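Long-range contacts in paenibacillus xanthan lyase (Paenibacillus, PDB 6F2P), which cleaves the polysaccharide xanthan by elimination, as a multidomain lyase of family 8 with an alpha-helical domain beside large antiparallel beta domains: residues A[211-216]-A[262-267]; A[267-271]-A[365-370]; A[29-34]-A[335-340]; A[301-305]-A[341-345]. All blocks are in the same frame, centred on the assembly; numbering follows the deposited sequence.

In the fold
The four contacts run through the alpha-helical part of the lyase and into the beta-domain beside it. Interactions 1 and 2, centres about 7 Å apart, share Tyr267; interaction 1 sets the turn at 211-216 against helix 256-267, and interaction 2 joins the segment after that helix to strand 363-367 of the super-sandwich domain. Interactions 3 and 4, centres about 12 Å apart, use helix 340-351 and the loop before it; Ile343 packs against interaction 3. Between the pairs, centres lie about 21 to 31 Å apart, yet interactions 1 and 4 touch where Ile263 packs on Ile303. Along the chain, interaction 1 is nested inside interaction 3, and interaction 4 inside interaction 2, tying early and late helices to the first beta-sheet.

Interaction 1: A[211-216]-A[262-267]; sequences FYNDGS and WIYDSY
Gly215 and Ser266 bring the backbones within 4.6 Å, CA to CA, where the type I turn Tyr212-Gly215 lies against the C-terminal part of helix 256-267. Phe211, with CG beside its backbone N and anti to the carbonyl carbon (chi1 -72°), lays its ring on one face of Trp262. The two stack face to face, planes 12° apart and the centroids of the Phe211 ring and the Trp262 five-membered ring separated by 3.8 Å. At the edge of the Phe211 ring, Tyr267 OH comes 3.6 Å from Phe211 CZ, while the hydroxyl itself bonds to Asn226 O. Putting a serine at Trp262 would probably leave one face of Phe211 without its stacking partner and let that ring shift. Ser266 OG donates to Gly215 O over 2.7 Å, from above the carbonyl plane, and also accepts from a water that donates to Tyr212 O. Asp214 OD1 closes an Asx turn by accepting from Ser216 N, and takes the Ser216 hydroxyl as well. In this part of the family 8 helical domain Gly215 O is gripped by both Ser266 OG and Asn226 ND2, so polar bonds and the aromatic stack together hold the turn to the helix.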
loop_
_atom_site.group_PDB
_atom_site.type_symbol
_atom_site.label_atom_id
_atom_site.label_comp_id
_atom_site.label_asym_id
_atom_site.label_seq_id
_atom_site.Cartn_x
_atom_site.Cartn_y
_atom_site.Cartn_z
ATOM N N PHE A 211 -13.747 -2.705 1.185
ATOM C CA PHE A 211 -12.722 -3.456 1.893
ATOM C C PHE A 211 -11.710 -4.067 0.922
ATOM O O PHE A 211 -12.081 -4.592 -0.129
ATOM C CB PHE A 211 -13.364 -4.565 2.720
ATOM C CG PHE A 211 -14.095 -4.072 3.918
ATOM C CD1 PHE A 211 -15.441 -3.767 3.842
ATOM C CD2 PHE A 211 -13.439 -3.910 5.127
ATOM C CE1 PHE A 211 -16.120 -3.312 4.942
ATOM C CE2 PHE A 211 -14.111 -3.456 6.231
ATOM C CZ PHE A 211 -15.457 -3.156 6.142
ATOM N N TYR A 212 -10.434 -4.007 1.291
ATOM C CA TYR A 212 -9.356 -4.560 0.478
ATOM C C TYR A 212 -8.834 -5.843 1.132
ATOM O O TYR A 212 -8.911 -5.998 2.354
ATOM C CB TYR A 212 -8.208 -3.547 0.359
ATOM C CG TYR A 212 -8.499 -2.326 -0.495
ATOM C CD1 TYR A 212 -9.538 -1.461 -0.178
ATOM C CD2 TYR A 212 -7.714 -2.023 -1.605
ATOM C CE1 TYR A 212 -9.804 -0.343 -0.948
ATOM C CE2 TYR A 212 -7.972 -0.900 -2.382
ATOM C CZ TYR A 212 -9.024 -0.068 -2.042
ATOM O OH TYR A 212 -9.307 1.046 -2.794
ATOM N N ASN A 213 -8.306 -6.762 0.325
ATOM C CA ASN A 213 -7.724 -7.990 0.863
ATOM C C ASN A 213 -6.599 -7.753 1.876
ATOM O O ASN A 213 -6.371 -8.586 2.756
ATOM C CB ASN A 213 -7.223 -8.905 -0.262
ATOM C CG ASN A 213 -8.341 -9.693 -0.910
ATOM O OD1 ASN A 213 -8.845 -9.321 -1.975
ATOM N ND2 ASN A 213 -8.754 -10.778 -0.259
ATOM N N ASP A 214 -5.901 -6.622 1.753
ATOM C CA ASP A 214 -4.798 -6.317 2.666
ATOM C C ASP A 214 -5.295 -5.770 4.004
ATOM O O ASP A 214 -4.507 -5.505 4.903
ATOM C CB ASP A 214 -3.738 -5.389 2.022
ATOM C CG ASP A 214 -4.257 -3.968 1.739
ATOM O OD1 ASP A 214 -5.299 -3.566 2.306
ATOM O OD2 ASP A 214 -3.604 -3.244 0.949
ATOM N N GLY A 215 -6.605 -5.593 4.121
ATOM C CA GLY A 215 -7.196 -5.131 5.364
ATOM C C GLY A 215 -7.659 -3.689 5.320
ATOM O O GLY A 215 -8.340 -3.239 6.235
ATOM N N SER A 216 -7.279 -2.967 4.266
ATOM C CA SER A 216 -7.669 -1.572 4.104
ATOM C C SER A 216 -9.171 -1.436 3.906
ATOM O O SER A 216 -9.813 -2.322 3.336
ATOM C CB SER A 216 -6.986 -0.960 2.878
ATOM O OG SER A 216 -5.578 -0.968 2.996
ATOM N N TRP A 262 -13.039 -9.677 7.842
ATOM C CA TRP A 262 -12.883 -8.239 8.118
ATOM C C TRP A 262 -12.417 -7.994 9.544
ATOM O O TRP A 262 -11.586 -7.120 9.793
ATOM C CB TRP A 262 -14.181 -7.462 7.883
ATOM C CG TRP A 262 -14.619 -7.395 6.444
ATOM C CD1 TRP A 262 -13.868 -7.691 5.339
ATOM C CD2 TRP A 262 -15.918 -7.016 5.957
ATOM N NE1 TRP A 262 -14.619 -7.510 4.198
ATOM C CE2 TRP A 262 -15.878 -7.100 4.551
ATOM C CE3 TRP A 262 -17.108 -6.619 6.574
ATOM C CZ2 TRP A 262 -16.985 -6.800 3.752
ATOM C CZ3 TRP A 262 -18.205 -6.315 5.777
ATOM C CH2 TRP A 262 -18.134 -6.409 4.385
ATOM N N ILE A 263 -12.948 -8.780 10.475
ATOM C CA ILE A 263 -12.532 -8.697 11.866
ATOM C C ILE A 263 -11.031 -8.947 12.029
ATOM O O ILE A 263 -10.334 -8.143 12.646
ATOM C CB ILE A 263 -13.320 -9.679 12.736
ATOM C CG1 ILE A 263 -14.827 -9.425 12.586
ATOM C CG2 ILE A 263 -12.887 -9.578 14.181
ATOM C CD1 ILE A 263 -15.235 -7.977 12.782
ATOM N N TYR A 264 -10.524 -10.042 11.463
ATOM C CA TYR A 264 -9.096 -10.345 11.587
ATOM C C TYR A 264 -8.240 -9.335 10.836
ATOM O O TYR A 264 -7.167 -8.961 11.297
ATOM C CB TYR A 264 -8.766 -11.741 11.068
ATOM C CG TYR A 264 -9.472 -12.863 11.774
ATOM C CD1 TYR A 264 -9.309 -13.064 13.134
ATOM C CD2 TYR A 264 -10.281 -13.745 11.071
ATOM C CE1 TYR A 264 -9.949 -14.100 13.782
ATOM C CE2 TYR A 264 -10.924 -14.786 11.705
ATOM C CZ TYR A 264 -10.755 -14.960 13.062
ATOM O OH TYR A 264 -11.400 -15.998 13.699
ATOM N N ASP A 265 -8.714 -8.910 9.670
ATOM C CA ASP A 265 -7.911 -8.078 8.789
ATOM C C ASP A 265 -8.128 -6.582 8.959
ATOM O O ASP A 265 -7.175 -5.812 8.885
ATOM C CB ASP A 265 -8.146 -8.459 7.329
ATOM C CG ASP A 265 -7.810 -9.906 7.043
ATOM O OD1 ASP A 265 -7.042 -10.510 7.832
ATOM O OD2 ASP A 265 -8.320 -10.436 6.029
ATOM N N SER A 266 -9.369 -6.161 9.194
ATOM C CA SER A 266 -9.674 -4.736 9.160
ATOM C C SER A 266 -10.042 -4.124 10.504
ATOM O O SER A 266 -10.169 -2.905 10.605
ATOM C CB SER A 266 -10.769 -4.466 8.137
ATOM O OG SER A 266 -10.368 -4.943 6.869
ATOM N N TYR A 267 -10.211 -4.941 11.540
ATOM C CA TYR A 267 -10.630 -4.390 12.838
ATOM C C TYR A 267 -9.730 -4.727 14.018
ATOM O O TYR A 267 -9.265 -3.831 14.716
ATOM C CB TYR A 267 -12.115 -4.670 13.105
ATOM C CG TYR A 267 -12.900 -3.868 12.122
ATOM C CD1 TYR A 267 -13.125 -2.515 12.338
ATOM C CD2 TYR A 267 -13.317 -4.422 10.924
ATOM C CE1 TYR A 267 -13.781 -1.748 11.408
ATOM C CE2 TYR A 267 -13.979 -3.660 9.985
ATOM C CZ TYR A 267 -14.201 -2.325 10.234
ATOM O OH TYR A 267 -14.848 -1.557 9.306
HETATM O O HOH W 1 -10.562 -6.687 4.727
#

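Interaction 2: A[267-271]-A[365-370]; sequences YEPFI and KQFSGM
Phe270 and Phe367 both carry CG beside the backbone N and anti to the carbonyl carbon (chi1 -66° and -58°), and from their separate backbones the two rings reach each other from opposite directions. They meet at the junction of two parts of the family 8 lyase fold: Phe270 belongs to a short 3-10 turn following helix 256-267 of the alpha-helical domain, Phe367 to edge strand 363-367 of the super-sandwich domain. Phe270 leads with its CZ, which sits over the centre of the Phe367 ring and 3.3 Å from Phe367 CZ. The rings meet at a slant, planes 38° apart. Pro269 comes at the edge of the Phe367 ring instead, its CB 4.1 Å from Phe367 CZ, and Pro269 CG lies 4.2 Å from Lys365 CD, the two side chains inclined to each other. The contact between these segments is wholly apolar, and Val374 of the adjacent strand 372-377 packs on both phenylalanines. An alanine in place of Phe367 would probably open a gap beside Phe270 and leave Pro269 without its aromatic neighbour, weakening the domain junction. The type I turn Phe367-Met370 brings Met370 to the Phe270 ring; the methionine chain runs extended beyond CG and ends with Met370 CE 3.4 Å from Phe270 CZ.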
loop_
_atom_site.group_PDB
_atom_site.type_symbol
_atom_site.label_atom_id
_atom_site.label_comp_id
_atom_site.label_asym_id
_atom_site.label_seq_id
_atom_site.Cartn_x
_atom_site.Cartn_y
_atom_site.Cartn_z
ATOM N N TYR A 267 -10.211 -4.941 11.540
ATOM C CA TYR A 267 -10.630 -4.390 12.838
ATOM C C TYR A 267 -9.730 -4.727 14.018
ATOM O O TYR A 267 -9.265 -3.831 14.716
ATOM C CB TYR A 267 -12.115 -4.670 13.105
ATOM C CG TYR A 267 -12.900 -3.868 12.122
ATOM C CD1 TYR A 267 -13.125 -2.515 12.338
ATOM C CD2 TYR A 267 -13.317 -4.422 10.924
ATOM C CE1 TYR A 267 -13.781 -1.748 11.408
ATOM C CE2 TYR A 267 -13.979 -3.660 9.985
ATOM C CZ TYR A 267 -14.201 -2.325 10.234
ATOM O OH TYR A 267 -14.848 -1.557 9.306
ATOM N N GLU A 268 -9.451 -6.008 14.213
ATOM C CA GLU A 268 -8.561 -6.428 15.284
ATOM C C GLU A 268 -7.220 -5.666 15.314
ATOM O O GLU A 268 -6.767 -5.266 16.389
ATOM C CB GLU A 268 -8.340 -7.948 15.240
ATOM C CG GLU A 268 -7.689 -8.499 16.492
ATOM C CD GLU A 268 -7.344 -9.960 16.371
ATOM O OE1 GLU A 268 -7.323 -10.457 15.230
ATOM O OE2 GLU A 268 -7.104 -10.616 17.409
ATOM N N PRO A 269 -6.584 -5.450 14.147
ATOM C CA PRO A 269 -5.302 -4.741 14.269
ATOM C C PRO A 269 -5.474 -3.276 14.677
ATOM O O PRO A 269 -4.518 -2.639 15.130
ATOM C CB PRO A 269 -4.705 -4.819 12.852
ATOM C CG PRO A 269 -5.493 -5.863 12.138
ATOM C CD PRO A 269 -6.858 -5.866 12.760
ATOM N N PHE A 270 -6.680 -2.744 14.516
ATOM C CA PHE A 270 -6.907 -1.329 14.772
ATOM C C PHE A 270 -7.567 -1.060 16.105
ATOM O O PHE A 270 -7.879 0.091 16.422
ATOM C CB PHE A 270 -7.717 -0.685 13.646
ATOM C CG PHE A 270 -6.992 -0.647 12.338
ATOM C CD1 PHE A 270 -5.869 0.147 12.182
ATOM C CD2 PHE A 270 -7.425 -1.414 11.270
ATOM C CE1 PHE A 270 -5.194 0.182 10.977
ATOM C CE2 PHE A 270 -6.762 -1.381 10.070
ATOM C CZ PHE A 270 -5.644 -0.581 9.922
ATOM N N ILE A 271 -7.787 -2.110 16.888
ATOM C CA ILE A 271 -8.270 -1.908 18.247
ATOM C C ILE A 271 -7.146 -2.163 19.213
ATOM O O ILE A 271 -6.711 -3.306 19.388
ATOM C CB ILE A 271 -9.458 -2.809 18.609
ATOM C CG1 ILE A 271 -10.670 -2.437 17.763
ATOM C CG2 ILE A 271 -9.805 -2.672 20.101
ATOM C CD1 ILE A 271 -11.815 -3.374 17.946
ATOM N N LYS A 365 1.652 -5.147 10.206
ATOM C CA LYS A 365 0.742 -5.239 9.068
ATOM C C LYS A 365 0.744 -3.982 8.209
ATOM O O LYS A 365 0.463 -2.887 8.699
ATOM C CB LYS A 365 -0.678 -5.576 9.540
ATOM C CG LYS A 365 -1.628 -6.009 8.423
ATOM C CD LYS A 365 -2.893 -6.650 8.978
ATOM C CE LYS A 365 -3.861 -7.048 7.871
ATOM N NZ LYS A 365 -3.253 -8.041 6.934
ATOM N N GLN A 366 1.069 -4.143 6.926
ATOM C CA GLN A 366 1.073 -3.021 5.988
ATOM C C GLN A 366 -0.255 -2.909 5.248
ATOM O O GLN A 366 -0.660 -3.842 4.550
ATOM C CB GLN A 366 2.194 -3.160 4.963
ATOM C CG GLN A 366 2.527 -1.883 4.206
ATOM C CD GLN A 366 3.618 -1.071 4.896
ATOM O OE1 GLN A 366 4.521 -1.637 5.511
ATOM N NE2 GLN A 366 3.532 0.256 4.809
ATOM N N PHE A 367 -0.912 -1.760 5.387
ATOM C CA PHE A 367 -2.175 -1.510 4.710
ATOM C C PHE A 367 -1.946 -0.651 3.476
ATOM O O PHE A 367 -2.227 0.553 3.463
ATOM C CB PHE A 367 -3.168 -0.863 5.675
ATOM C CG PHE A 367 -3.432 -1.691 6.898
ATOM C CD1 PHE A 367 -4.420 -2.656 6.895
ATOM C CD2 PHE A 367 -2.666 -1.534 8.034
ATOM C CE1 PHE A 367 -4.657 -3.431 8.013
ATOM C CE2 PHE A 367 -2.894 -2.310 9.156
ATOM C CZ PHE A 367 -3.892 -3.261 9.146
ATOM N N SER A 368 -1.431 -1.289 2.433
ATOM C CA SER A 368 -1.029 -0.598 1.217
ATOM C C SER A 368 -2.187 0.056 0.467
ATOM O O SER A 368 -1.985 0.996 -0.301
ATOM C CB SER A 368 -0.314 -1.582 0.294
ATOM O OG SER A 368 0.919 -1.975 0.865
ATOM N N GLY A 369 -3.395 -0.457 0.676
ATOM C CA GLY A 369 -4.568 0.074 0.007
ATOM C C GLY A 369 -5.046 1.414 0.549
ATOM O O GLY A 369 -5.850 2.092 -0.091
ATOM N N MET A 370 -4.555 1.804 1.721
ATOM C CA MET A 370 -4.959 3.070 2.312
ATOM C C MET A 370 -3.803 3.829 2.961
ATOM O O MET A 370 -4.018 4.654 3.852
ATOM C CB MET A 370 -6.072 2.846 3.330
ATOM C CG MET A 370 -5.629 2.058 4.535
ATOM S SD MET A 370 -7.024 1.691 5.600
ATOM C CE MET A 370 -6.220 0.808 6.921
#

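Interaction 3: A[29-34]-A[335-340]; sequences DIAARV and LKAVSI
Arg33 and Ile340 lie obliquely across each other, the arginine chain passing over the isoleucine on its way to the loop, with Arg33 CG 3.5 Å from Ile340 CG1. Arg33 starts with CG anti to the backbone N (chi1 177°), then bends at chi2 and chi3 (47° and 67°), which swings the guanidinium round to the backbone carbonyls of the loop. There Lys336 O stands at the edge of the guanidinium, near its plane and 2.8 Å from Arg33 NH2, while Val338 O lies 3.4 Å from Arg33 NE. Ile340 also packs along helix 28-46: its CG2 meets Ile30 CG2 at 4.1 Å, the two side chains at about a right angle, and Ile340 CD1, at the end of the CG1 branch, touches Val34 CG2 at 3.8 Å. The contact joins two parts of the helical region some 300 residues apart in sequence. Helix 28-46, near the start of the chain, receives the loop that leads into helix 340-351, where Ser339 holds the N-cap position; the same loop supplies the calcium ligands Asp329, Asp331 and Thr333. At the N-terminal end of 29-34, Asp29 slants past Leu335, with Asp29 OD2 3.4 Å from Leu335 CD1, and the carboxylate forms a salt bridge through OD1 with Lys332. A water links the two backbones, donating to Asp29 O at 2.7 Å and to Leu335 O at 3.0 Å. Tyr23, in the loop ahead of helix 28-46, packs on both Ile30 and Ile340.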
loop_
_atom_site.group_PDB
_atom_site.type_symbol
_atom_site.label_atom_id
_atom_site.label_comp_id
_atom_site.label_asym_id
_atom_site.label_seq_id
_atom_site.Cartn_x
_atom_site.Cartn_y
_atom_site.Cartn_z
ATOM N N ASP A 29 -24.941 -3.333 35.840
ATOM C CA ASP A 29 -24.822 -2.798 34.497
ATOM C C ASP A 29 -26.183 -2.753 33.813
ATOM O O ASP A 29 -26.556 -1.725 33.242
ATOM C CB ASP A 29 -23.798 -3.600 33.703
ATOM C CG ASP A 29 -22.401 -3.429 34.247
ATOM O OD1 ASP A 29 -22.033 -2.270 34.556
ATOM O OD2 ASP A 29 -21.689 -4.448 34.389
ATOM N N ILE A 30 -26.936 -3.849 33.905
ATOM C CA ILE A 30 -28.315 -3.860 33.416
ATOM C C ILE A 30 -29.180 -2.830 34.141
ATOM O O ILE A 30 -29.936 -2.082 33.506
ATOM C CB ILE A 30 -28.962 -5.247 33.537
ATOM C CG1 ILE A 30 -28.230 -6.239 32.627
ATOM C CG2 ILE A 30 -30.441 -5.174 33.192
ATOM C CD1 ILE A 30 -28.721 -7.662 32.728
ATOM N N ALA A 31 -29.045 -2.774 35.464
ATOM C CA ALA A 31 -29.833 -1.842 36.278
ATOM C C ALA A 31 -29.622 -0.388 35.858
ATOM O O ALA A 31 -30.577 0.367 35.708
ATOM C CB ALA A 31 -29.520 -2.019 37.751
ATOM N N ALA A 32 -28.366 -0.007 35.663
ATOM C CA ALA A 32 -28.024 1.338 35.232
ATOM C C ALA A 32 -28.675 1.665 33.897
ATOM O O ALA A 32 -29.171 2.776 33.696
ATOM C CB ALA A 32 -26.527 1.471 35.124
ATOM N N ARG A 33 -28.680 0.696 32.988
ATOM C CA ARG A 33 -29.253 0.920 31.664
ATOM C C ARG A 33 -30.774 1.084 31.739
ATOM O O ARG A 33 -31.349 1.967 31.100
ATOM C CB ARG A 33 -28.850 -0.213 30.714
ATOM C CG ARG A 33 -29.435 -0.124 29.319
ATOM C CD ARG A 33 -29.294 1.267 28.714
ATOM N NE ARG A 33 -27.908 1.619 28.456
ATOM C CZ ARG A 33 -27.508 2.830 28.088
ATOM N NH1 ARG A 33 -28.399 3.800 27.936
ATOM N NH2 ARG A 33 -26.219 3.068 27.879
ATOM N N VAL A 34 -31.415 0.235 32.534
ATOM C CA VAL A 34 -32.858 0.298 32.716
ATOM C C VAL A 34 -33.277 1.662 33.246
ATOM O O VAL A 34 -34.195 2.298 32.717
ATOM C CB VAL A 34 -33.334 -0.792 33.687
ATOM C CG1 VAL A 34 -34.795 -0.574 34.067
ATOM C CG2 VAL A 34 -33.131 -2.161 33.071
ATOM N N LEU A 335 -19.863 -1.397 28.533
ATOM C CA LEU A 335 -21.090 -1.737 29.275
ATOM C C LEU A 335 -22.022 -0.552 29.495
ATOM O O LEU A 335 -23.245 -0.708 29.502
ATOM C CB LEU A 335 -20.771 -2.423 30.607
ATOM C CG LEU A 335 -20.187 -3.829 30.433
ATOM C CD1 LEU A 335 -19.584 -4.346 31.719
ATOM C CD2 LEU A 335 -21.242 -4.795 29.919
ATOM N N LYS A 336 -21.449 0.635 29.648
ATOM C CA LYS A 336 -22.255 1.832 29.879
ATOM C C LYS A 336 -22.806 2.428 28.589
ATOM O O LYS A 336 -23.578 3.386 28.625
ATOM C CB LYS A 336 -21.437 2.891 30.612
ATOM C CG LYS A 336 -21.145 2.562 32.059
ATOM C CD LYS A 336 -19.908 3.296 32.527
ATOM C CE LYS A 336 -19.859 3.382 34.035
ATOM N NZ LYS A 336 -20.917 4.298 34.549
ATOM N N ALA A 337 -22.413 1.867 27.450
ATOM C CA ALA A 337 -22.788 2.462 26.167
ATOM C C ALA A 337 -23.801 1.646 25.366
ATOM O O ALA A 337 -24.581 2.206 24.614
ATOM C CB ALA A 337 -21.550 2.738 25.327
ATOM N N VAL A 338 -23.796 0.331 25.530
ATOM C CA VAL A 338 -24.615 -0.536 24.688
ATOM C C VAL A 338 -25.958 -0.904 25.301
ATOM O O VAL A 338 -26.255 -0.578 26.455
ATOM C CB VAL A 338 -23.882 -1.845 24.377
ATOM C CG1 VAL A 338 -22.568 -1.550 23.693
ATOM C CG2 VAL A 338 -23.666 -2.628 25.655
ATOM N N SER A 339 -26.760 -1.610 24.513
ATOM C CA SER A 339 -28.093 -2.007 24.935
ATOM C C SER A 339 -28.014 -3.129 25.954
ATOM O O SER A 339 -26.947 -3.729 26.157
ATOM C CB SER A 339 -28.900 -2.481 23.735
ATOM O OG SER A 339 -28.373 -3.702 23.240
ATOM N N ILE A 340 -29.149 -3.419 26.584
ATOM C CA ILE A 340 -29.203 -4.458 27.599
ATOM C C ILE A 340 -28.795 -5.787 26.991
ATOM O O ILE A 340 -27.998 -6.519 27.571
ATOM C CB ILE A 340 -30.599 -4.556 28.236
ATOM C CG1 ILE A 340 -30.871 -3.303 29.069
ATOM C CG2 ILE A 340 -30.708 -5.809 29.105
ATOM C CD1 ILE A 340 -32.300 -3.167 29.540
HETATM O O HOH W 2 -24.764 -0.100 31.987
#

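Interaction 4: A[301-305]-A[341-345]; sequences ASIIR and DLIIA
Leu342 and Ala345 meet Ala301 and Ile304 in the apolar half of this helix crossing, which is built of small contacts: Leu342 CD1 on Ala301 CB at 3.9 Å, and Ala345 CB on Ile304 CG2 at 3.9 Å. Between them Leu342 CD2 sits 4.3 Å from Ile304 CG2, so that one leucine methyl meets Ala301 and the other Ile304. The alanines contribute only CB, and the larger side chains span the separation: the axes of the two short segments approach to 10.9 Å and cross at 70°. Beyond this patch the contact turns polar. Arg305 bends at chi2, then runs straight through chi3 and carries the guanidinium over to Asp341, where Arg305 NH2 donates to Asp341 OD2 at 2.7 Å in a salt bridge. The bond is angled rather than straight (140° at the hydrogen), and OD2 is approached from above the carboxylate plane. Leu342 CD2 lies over one face of the guanidinium, so the leucine serves both halves. Arg305 has further partners: Phe242 gives a cation-pi contact, and NH1 bonds to Gln308. Ile304 and Arg305 are buried; the helix 340-351 side, with Asp341, Leu342 and Ala345 partly exposed, is the more open one. A bound methylpentanediol, probably from the crystallisation liquor, is about 4 Å from the side chain of Ala345. The crossing lies between further helices: Ile303 and Ile304 of helix 292-307 pack on helix 312-328, while Ile343 and Ile344 of helix 340-351 pack on helix 28-46.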
loop_
_atom_site.group_PDB
_atom_site.type_symbol
_atom_site.label_atom_id
_atom_site.label_comp_id
_atom_site.label_asym_id
_atom_site.label_seq_id
_atom_site.Cartn_x
_atom_site.Cartn_y
_atom_site.Cartn_z
ATOM N N ALA A 301 -19.165 -4.600 19.557
ATOM C CA ALA A 301 -20.546 -5.069 19.520
ATOM C C ALA A 301 -20.775 -5.907 18.281
ATOM O O ALA A 301 -21.441 -6.938 18.333
ATOM C CB ALA A 301 -21.523 -3.892 19.554
ATOM N N SER A 302 -20.218 -5.458 17.167
ATOM C CA SER A 302 -20.363 -6.171 15.908
ATOM C C SER A 302 -19.680 -7.526 15.971
ATOM O O SER A 302 -20.167 -8.499 15.388
ATOM C CB SER A 302 -19.784 -5.346 14.762
ATOM O OG SER A 302 -20.575 -4.200 14.495
ATOM N N ILE A 303 -18.555 -7.586 16.682
ATOM C CA ILE A 303 -17.787 -8.823 16.784
ATOM C C ILE A 303 -18.547 -9.860 17.613
ATOM O O ILE A 303 -18.574 -11.052 17.274
ATOM C CB ILE A 303 -16.369 -8.575 17.347
ATOM C CG1 ILE A 303 -15.534 -7.795 16.328
ATOM C CG2 ILE A 303 -15.681 -9.889 17.649
ATOM C CD1 ILE A 303 -14.168 -7.368 16.830
ATOM N N ILE A 304 -19.173 -9.390 18.689
ATOM C CA ILE A 304 -20.056 -10.220 19.502
ATOM C C ILE A 304 -21.222 -10.763 18.670
ATOM O O ILE A 304 -21.555 -11.947 18.747
ATOM C CB ILE A 304 -20.598 -9.426 20.693
ATOM C CG1 ILE A 304 -19.458 -9.110 21.663
ATOM C CG2 ILE A 304 -21.704 -10.190 21.389
ATOM C CD1 ILE A 304 -19.861 -8.200 22.793
ATOM N N ARG A 305 -21.828 -9.899 17.862
ATOM C CA ARG A 305 -22.900 -10.324 16.973
ATOM C C ARG A 305 -22.399 -11.338 15.960
ATOM O O ARG A 305 -23.093 -12.308 15.650
ATOM C CB ARG A 305 -23.515 -9.128 16.245
ATOM C CG ARG A 305 -24.367 -8.229 17.123
ATOM C CD ARG A 305 -25.733 -8.832 17.356
ATOM N NE ARG A 305 -26.523 -8.065 18.320
ATOM C CZ ARG A 305 -27.023 -8.570 19.446
ATOM N NH1 ARG A 305 -26.820 -9.846 19.765
ATOM N NH2 ARG A 305 -27.727 -7.794 20.254
ATOM N N ASP A 341 -29.327 -6.069 25.808
ATOM C CA ASP A 341 -29.014 -7.286 25.078
ATOM C C ASP A 341 -27.512 -7.532 25.007
ATOM O O ASP A 341 -27.031 -8.631 25.302
ATOM C CB ASP A 341 -29.571 -7.190 23.664
ATOM C CG ASP A 341 -29.831 -8.540 23.059
ATOM O OD1 ASP A 341 -30.133 -9.480 23.829
ATOM O OD2 ASP A 341 -29.732 -8.665 21.822
ATOM N N LEU A 342 -26.776 -6.496 24.624
ATOM C CA LEU A 342 -25.329 -6.602 24.529
ATOM C C LEU A 342 -24.660 -6.668 25.895
ATOM O O LEU A 342 -23.629 -7.319 26.040
ATOM C CB LEU A 342 -24.760 -5.454 23.702
ATOM C CG LEU A 342 -25.068 -5.616 22.220
ATOM C CD1 LEU A 342 -24.878 -4.311 21.481
ATOM C CD2 LEU A 342 -24.180 -6.711 21.650
ATOM N N ILE A 343 -25.242 -6.000 26.893
ATOM C CA ILE A 343 -24.725 -6.078 28.254
ATOM C C ILE A 343 -24.768 -7.527 28.705
ATOM O O ILE A 343 -23.812 -8.056 29.282
ATOM C CB ILE A 343 -25.566 -5.255 29.219
ATOM C CG1 ILE A 343 -25.447 -3.771 28.881
ATOM C CG2 ILE A 343 -25.137 -5.519 30.652
ATOM C CD1 ILE A 343 -26.208 -2.884 29.799
ATOM N N ILE A 344 -25.889 -8.173 28.409
ATOM C CA ILE A 344 -26.075 -9.569 28.748
ATOM C C ILE A 344 -25.033 -10.423 28.044
ATOM O O ILE A 344 -24.331 -11.209 28.689
ATOM C CB ILE A 344 -27.479 -10.030 28.377
ATOM C CG1 ILE A 344 -28.510 -9.253 29.201
ATOM C CG2 ILE A 344 -27.620 -11.519 28.608
ATOM C CD1 ILE A 344 -29.924 -9.426 28.712
ATOM N N ALA A 345 -24.921 -10.250 26.730
ATOM C CA ALA A 345 -23.935 -10.984 25.934
ATOM C C ALA A 345 -22.520 -10.729 26.433
ATOM O O ALA A 345 -21.744 -11.661 26.602
ATOM C CB ALA A 345 -24.047 -10.621 24.469
#